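Local coordinates for MRG701 (Oryza sativa, PDB 5IN1), which probably reads methylated lysines on histone tails, as chromodomains of the MRG family do, and can pair with a second copy through a dimer interface found in green plants, at residues G6-A11 against L17-V22; W32-H37 against D52-L57. One frame throughout, in Å; residues are numbered along the deposited sequence.

Contact 1 of 2, residues G6-A11 against L17-V22; sequences GERVLA and LYEAKV
Val-9 and Ala-20 face each other as a hydrogen-bonded pair of a tight antiparallel hairpin, and they show how one strand pair can have a packed face and a partly loose one. Val-9 N reaches Ala-20 O at 2.9 Å, and the return bond from Ala-20 N to Val-9 O has the same length. Ala-11 and Tyr-18 exchange a second such pair. At the other end Val-22 N is bonded to Glu-7 O, while Val-22 O is taken by Gly-6 N at 2.7 Å rather than by Glu-7 N, as in regular pairing, so the pairing slips by one residue where strand 8-13 has yet to begin. On the packed face the methyls of Val-9 divide their work: CG2 lies 4.1 Å from Ala-20 CB, and CG1, set opposite the carbonyl carbon (chi1 -61°), meets Val-22 CG2 with the two side chains crossed at about a right angle. Ala-11 CB completes the row against Ala-20 CB.

On the other face Leu-10 is buried but the Arg-8 end is looser, exposing Arg-8 to solvent and Lys-21 partly. Lys-21 runs alongside Arg-8, its CD 3.6 Å above the guanidinium plane, and Lys-21 NZ stands 4.3 Å from Arg-8 NH2, probably at some cost in like charge. The bent Arg-8 chain (chi2 60°) turns its NH1 back to Gly-6 O, 2.9 Å away and in the guanidinium plane. Glu-19 OE2 comes only to the aliphatic part of Arg-8.

Leu-10 and Leu-17 rest against helix 59-70, while strand 54-56 borders the hairpin beside 8-13 and strand 31-38 beside 16-28.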
loop_
_atom_site.group_PDB
_atom_site.type_symbol
_atom_site.label_atom_id
_atom_site.label_comp_id
_atom_site.label_asym_id
_atom_site.label_seq_id
_atom_site.Cartn_x
_atom_site.Cartn_y
_atom_site.Cartn_z
ATOM N N GLY A 6 -12.967 5.978 3.726
ATOM C CA GLY A 6 -14.201 5.954 4.486
ATOM C C GLY A 6 -14.007 5.685 5.969
ATOM O O GLY A 6 -14.917 5.898 6.745
ATOM N N GLU A 7 -12.822 5.238 6.365
ATOM C CA GLU A 7 -12.585 4.857 7.750
ATOM C C GLU A 7 -12.504 6.084 8.647
ATOM O O GLU A 7 -11.866 7.080 8.297
ATOM C CB GLU A 7 -11.299 4.034 7.866
ATOM C CG GLU A 7 -11.043 3.460 9.252
ATOM C CD GLU A 7 -9.840 2.530 9.290
ATOM O OE1 GLU A 7 -9.342 2.152 8.200
ATOM O OE2 GLU A 7 -9.399 2.173 10.401
ATOM N N ARG A 8 -13.191 6.022 9.777
ATOM C CA ARG A 8 -13.048 7.049 10.793
ATOM C C ARG A 8 -11.847 6.724 11.661
ATOM O O ARG A 8 -11.668 5.577 12.083
ATOM C CB ARG A 8 -14.326 7.152 11.626
ATOM C CG ARG A 8 -15.372 8.132 11.041
ATOM C CD ARG A 8 -15.864 7.764 9.643
ATOM N NE ARG A 8 -16.888 8.705 9.182
ATOM C CZ ARG A 8 -17.305 8.820 7.924
ATOM N NH1 ARG A 8 -16.784 8.061 6.968
ATOM N NH2 ARG A 8 -18.247 9.706 7.621
ATOM N N VAL A 9 -11.029 7.751 11.908
ATOM C CA VAL A 9 -9.772 7.639 12.641
ATOM C C VAL A 9 -9.693 8.789 13.631
ATOM O O VAL A 9 -10.532 9.693 13.612
ATOM C CB VAL A 9 -8.545 7.675 11.700
ATOM C CG1 VAL A 9 -8.594 6.509 10.706
ATOM C CG2 VAL A 9 -8.450 9.000 10.944
ATOM N N LEU A 10 -8.691 8.744 14.498
ATOM C CA LEU A 10 -8.292 9.900 15.297
ATOM C C LEU A 10 -7.061 10.526 14.652
ATOM O O LEU A 10 -6.169 9.810 14.185
ATOM C CB LEU A 10 -8.007 9.494 16.742
ATOM C CG LEU A 10 -9.228 8.960 17.475
ATOM C CD1 LEU A 10 -8.842 8.338 18.803
ATOM C CD2 LEU A 10 -10.259 10.061 17.682
ATOM N N ALA A 11 -7.021 11.846 14.593
ATOM C CA ALA A 11 -5.916 12.577 13.973
ATOM C C ALA A 11 -5.463 13.711 14.877
ATOM O O ALA A 11 -6.273 14.479 15.405
ATOM C CB ALA A 11 -6.327 13.135 12.617
ATOM N N LEU A 17 -6.330 15.205 19.875
ATOM C CA LEU A 17 -6.830 14.272 18.878
ATOM C C LEU A 17 -8.249 14.607 18.436
ATOM O O LEU A 17 -9.126 14.816 19.276
ATOM C CB LEU A 17 -6.800 12.853 19.441
ATOM C CG LEU A 17 -5.397 12.245 19.544
ATOM C CD1 LEU A 17 -5.419 11.008 20.420
ATOM C CD2 LEU A 17 -4.860 11.921 18.144
ATOM N N TYR A 18 -8.480 14.590 17.120
ATOM C CA TYR A 18 -9.793 14.914 16.551
ATOM C C TYR A 18 -10.277 13.760 15.682
ATOM O O TYR A 18 -9.479 13.104 14.991
ATOM C CB TYR A 18 -9.726 16.196 15.711
ATOM C CG TYR A 18 -9.254 17.389 16.500
ATOM C CD1 TYR A 18 -10.154 18.236 17.129
ATOM C CD2 TYR A 18 -7.894 17.641 16.657
ATOM C CE1 TYR A 18 -9.716 19.311 17.882
ATOM C CE2 TYR A 18 -7.448 18.714 17.421
ATOM C CZ TYR A 18 -8.362 19.538 18.013
ATOM O OH TYR A 18 -7.904 20.598 18.748
ATOM N N GLU A 19 -11.573 13.491 15.699
ATOM C CA GLU A 19 -12.082 12.496 14.778
ATOM C C GLU A 19 -11.975 13.017 13.348
ATOM O O GLU A 19 -12.251 14.192 13.072
ATOM C CB GLU A 19 -13.524 12.111 15.112
ATOM C CG GLU A 19 -13.889 10.788 14.450
ATOM C CD GLU A 19 -15.250 10.240 14.866
ATOM O OE1 GLU A 19 -16.108 11.010 15.340
ATOM O OE2 GLU A 19 -15.438 9.006 14.715
ATOM N N ALA A 20 -11.569 12.131 12.447
ATOM C CA ALA A 20 -11.393 12.465 11.043
ATOM C C ALA A 20 -11.839 11.291 10.212
ATOM O O ALA A 20 -11.985 10.183 10.732
ATOM C CB ALA A 20 -9.925 12.809 10.738
ATOM N N LYS A 21 -12.041 11.517 8.921
ATOM C CA LYS A 21 -12.328 10.416 8.024
ATOM C C LYS A 21 -11.327 10.398 6.874
ATOM O O LYS A 21 -10.936 11.439 6.330
ATOM C CB LYS A 21 -13.751 10.495 7.498
ATOM C CG LYS A 21 -14.032 11.717 6.693
ATOM C CD LYS A 21 -15.450 11.685 6.154
ATOM C CE LYS A 21 -15.877 13.057 5.663
ATOM N NZ LYS A 21 -16.999 13.613 6.470
ATOM N N VAL A 22 -10.914 9.196 6.509
ATOM C CA VAL A 22 -10.002 9.008 5.388
ATOM C C VAL A 22 -10.766 9.132 4.072
ATOM O O VAL A 22 -11.709 8.383 3.831
ATOM C CB VAL A 22 -9.311 7.639 5.470
ATOM C CG1 VAL A 22 -8.421 7.423 4.239
ATOM C CG2 VAL A 22 -8.515 7.529 6.746
#

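Contact 2 of 2, residues W32-H37 against D52-L57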
loop_
_atom_site.group_PDB
_atom_site.type_symbol
_atom_site.label_atom_id
_atom_site.label_comp_id
_atom_site.label_asym_id
_atom_site.label_seq_id
_atom_site.Cartn_x
_atom_site.Cartn_y
_atom_site.Cartn_z
ATOM N N TRP A 32 2.475 4.818 3.307
ATOM C CA TRP A 32 1.085 5.212 3.126
ATOM C C TRP A 32 0.884 6.700 3.432
ATOM O O TRP A 32 1.427 7.223 4.411
ATOM C CB TRP A 32 0.168 4.373 4.021
ATOM C CG TRP A 32 -0.079 2.986 3.491
ATOM C CD1 TRP A 32 0.506 1.822 3.916
ATOM C CD2 TRP A 32 -0.967 2.626 2.427
ATOM N NE1 TRP A 32 0.034 0.764 3.179
ATOM C CE2 TRP A 32 -0.866 1.222 2.255
ATOM C CE3 TRP A 32 -1.825 3.346 1.598
ATOM C CZ2 TRP A 32 -1.605 0.528 1.292
ATOM C CZ3 TRP A 32 -2.563 2.663 0.646
ATOM C CH2 TRP A 32 -2.438 1.258 0.494
ATOM N N ARG A 33 0.102 7.383 2.600
ATOM C CA ARG A 33 -0.405 8.706 2.975
ATOM C C ARG A 33 -1.914 8.710 2.839
ATOM O O ARG A 33 -2.486 7.944 2.053
ATOM C CB ARG A 33 0.221 9.830 2.136
ATOM C CG ARG A 33 -0.110 9.801 0.651
ATOM C CD ARG A 33 0.465 11.031 -0.039
ATOM N NE ARG A 33 -0.062 11.209 -1.395
ATOM C CZ ARG A 33 0.009 12.346 -2.077
ATOM N NH1 ARG A 33 0.580 13.414 -1.530
ATOM N NH2 ARG A 33 -0.488 12.414 -3.311
ATOM N N TYR A 34 -2.558 9.564 3.625
ATOM C CA TYR A 34 -4.000 9.566 3.771
ATOM C C TYR A 34 -4.509 10.988 3.660
ATOM O O TYR A 34 -4.032 11.870 4.381
ATOM C CB TYR A 34 -4.399 8.975 5.120
ATOM C CG TYR A 34 -3.832 7.599 5.378
ATOM C CD1 TYR A 34 -4.424 6.476 4.821
ATOM C CD2 TYR A 34 -2.704 7.419 6.159
ATOM C CE1 TYR A 34 -3.903 5.206 5.048
ATOM C CE2 TYR A 34 -2.189 6.164 6.394
ATOM C CZ TYR A 34 -2.799 5.061 5.846
ATOM O OH TYR A 34 -2.275 3.802 6.074
ATOM N N HIS A 35 -5.479 11.212 2.782
ATOM C CA HIS A 35 -6.086 12.528 2.673
ATOM C C HIS A 35 -7.281 12.481 3.595
ATOM O O HIS A 35 -8.188 11.679 3.389
ATOM C CB HIS A 35 -6.498 12.871 1.231
ATOM C CG HIS A 35 -6.593 14.340 0.964
ATOM N ND1 HIS A 35 -7.764 15.058 1.117
ATOM C CD2 HIS A 35 -5.659 15.238 0.551
ATOM C CE1 HIS A 35 -7.547 16.325 0.806
ATOM N NE2 HIS A 35 -6.282 16.460 0.459
ATOM N N VAL A 36 -7.257 13.311 4.634
ATOM C CA VAL A 36 -8.275 13.240 5.671
ATOM C C VAL A 36 -9.090 14.515 5.760
ATOM O O VAL A 36 -8.611 15.602 5.439
ATOM C CB VAL A 36 -7.648 12.934 7.056
ATOM C CG1 VAL A 36 -6.920 11.574 7.024
ATOM C CG2 VAL A 36 -6.719 14.072 7.536
ATOM N N HIS A 37 -10.341 14.348 6.191
ATOM C CA HIS A 37 -11.221 15.451 6.534
ATOM C C HIS A 37 -11.480 15.397 8.044
ATOM O O HIS A 37 -11.830 14.340 8.553
ATOM C CB HIS A 37 -12.544 15.363 5.755
ATOM C CG HIS A 37 -13.576 16.336 6.240
ATOM N ND1 HIS A 37 -13.447 17.691 6.052
ATOM C CD2 HIS A 37 -14.718 16.160 6.947
ATOM C CE1 HIS A 37 -14.469 18.315 6.613
ATOM N NE2 HIS A 37 -15.261 17.407 7.159
ATOM N N ASP A 52 2.074 8.654 11.326
ATOM C CA ASP A 52 2.416 9.246 12.611
ATOM C C ASP A 52 1.386 10.266 13.110
ATOM O O ASP A 52 1.359 10.576 14.301
ATOM C CB ASP A 52 3.770 9.919 12.494
ATOM C CG ASP A 52 3.819 10.852 11.329
ATOM O OD1 ASP A 52 3.771 10.381 10.164
ATOM O OD2 ASP A 52 3.875 12.073 11.554
ATOM N N ARG A 53 0.546 10.780 12.207
ATOM C CA ARG A 53 -0.488 11.741 12.584
ATOM C C ARG A 53 -1.806 11.105 13.010
ATOM O O ARG A 53 -2.695 11.817 13.486
ATOM C CB ARG A 53 -0.752 12.699 11.421
ATOM C CG ARG A 53 0.392 13.683 11.155
ATOM C CD ARG A 53 0.313 14.924 12.106
ATOM N NE ARG A 53 -0.905 15.714 11.939
ATOM C CZ ARG A 53 -1.101 16.614 10.973
ATOM N NH1 ARG A 53 -0.165 16.852 10.074
ATOM N NH2 ARG A 53 -2.245 17.280 10.908
ATOM N N LEU A 54 -1.934 9.792 12.818
ATOM C CA LEU A 54 -3.208 9.094 12.954
ATOM C C LEU A 54 -3.167 7.983 13.998
ATOM O O LEU A 54 -2.113 7.376 14.271
ATOM C CB LEU A 54 -3.636 8.489 11.617
ATOM C CG LEU A 54 -3.787 9.455 10.442
ATOM C CD1 LEU A 54 -4.239 8.695 9.196
ATOM C CD2 LEU A 54 -4.746 10.594 10.782
ATOM N N LEU A 55 -4.339 7.677 14.532
ATOM C CA LEU A 55 -4.544 6.541 15.419
ATOM C C LEU A 55 -5.833 5.836 15.022
ATOM O O LEU A 55 -6.838 6.483 14.716
ATOM C CB LEU A 55 -4.613 6.993 16.886
ATOM C CG LEU A 55 -3.312 7.485 17.534
ATOM C CD1 LEU A 55 -3.618 8.089 18.886
ATOM C CD2 LEU A 55 -2.332 6.318 17.681
ATOM N N LYS A 56 -5.823 4.510 15.054
ATOM C CA LYS A 56 -7.035 3.731 14.814
ATOM C C LYS A 56 -8.104 4.123 15.836
ATOM O O LYS A 56 -7.781 4.426 16.980
ATOM C CB LYS A 56 -6.728 2.236 14.902
ATOM C CG LYS A 56 -7.841 1.351 14.397
ATOM C CD LYS A 56 -7.415 -0.095 14.295
ATOM C CE LYS A 56 -8.573 -0.960 13.818
ATOM N NZ LYS A 56 -8.113 -2.355 13.565
ATOM N N LEU A 57 -9.369 4.131 15.414
ATOM C CA LEU A 57 -10.464 4.454 16.320
ATOM C C LEU A 57 -10.774 3.251 17.200
ATOM O O LEU A 57 -11.764 2.549 16.998
ATOM C CB LEU A 57 -11.709 4.880 15.545
ATOM C CG LEU A 57 -12.833 5.553 16.333
ATOM C CD1 LEU A 57 -12.399 6.904 16.892
ATOM C CD2 LEU A 57 -14.047 5.741 15.428
#
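Leu-54 meets Tyr-34 and Val-36 inside the chromo barrel, a strongly curved antiparallel sheet of the SH3-like class, and the trio illustrates how strands that are not neighbours in such a sheet can meet through side chains across its interior. Between strands 31-38 and 54-56 lie two other strands of the sheet, no hydrogen bond crosses from one to the other, and the closest pair of CA atoms, those of Tyr-34 and Leu-54, is 9.2 Å apart. Leu-54 bridges that distance and loses more surface than either partner. Its CG sits beside the backbone N and opposite the carbonyl carbon (chi1 -58°), from where the two methyls fork toward different partners.

Tyr-34 and Val-36, two residues apart on an extended strand, turn their side chains to this same interior side. Tyr-34 receives the CD1 branch near the root of its ring: CD1 of Leu-54 is 3.6 Å from Tyr-34 CD2, 4.0 Å from Tyr-34 CG and 4.1 Å from Tyr-34 CB. The hydroxyl lies at the far end and is hydrogen-bonded to Phe-3 N, while the Phe-3 ring meets the tyrosine ring edge-to-face, so Phe-3 holds the phenol twice, by its backbone N at the hydroxyl and by its ring. Val-9 of strand 8-13 also packs on Leu-54, placing it in an apolar core.

Arg-33 and His-35 point to the other side of the strand, where both engage Trp-48. In the core the remaining touch is lighter: Leu-54 CD2 approaches Val-36 CG1 to 4.5 Å.

In the fold
Contact 1 closes before contact 2 opens along the chain, yet their centres are only 7 Å apart, because both belong to one curved antiparallel sheet. Contact 1 pairs the adjacent strands 8-13 and 16-28 in its middle; contact 2 joins the strands flanking that hairpin, 54-56 and 31-38, across the interior. The two are stitched together by probable backbone hydrogen bonds, Leu-10 O to Leu-55 N at 2.8 Å and Lys-21 N to His-37 O at 2.9 Å, and Ala-11 CB packs on Leu-54 CD2 at 3.5 Å. Backbone pairing and core packing thus combine in one small barrel, the chromodomain of this MRG protein.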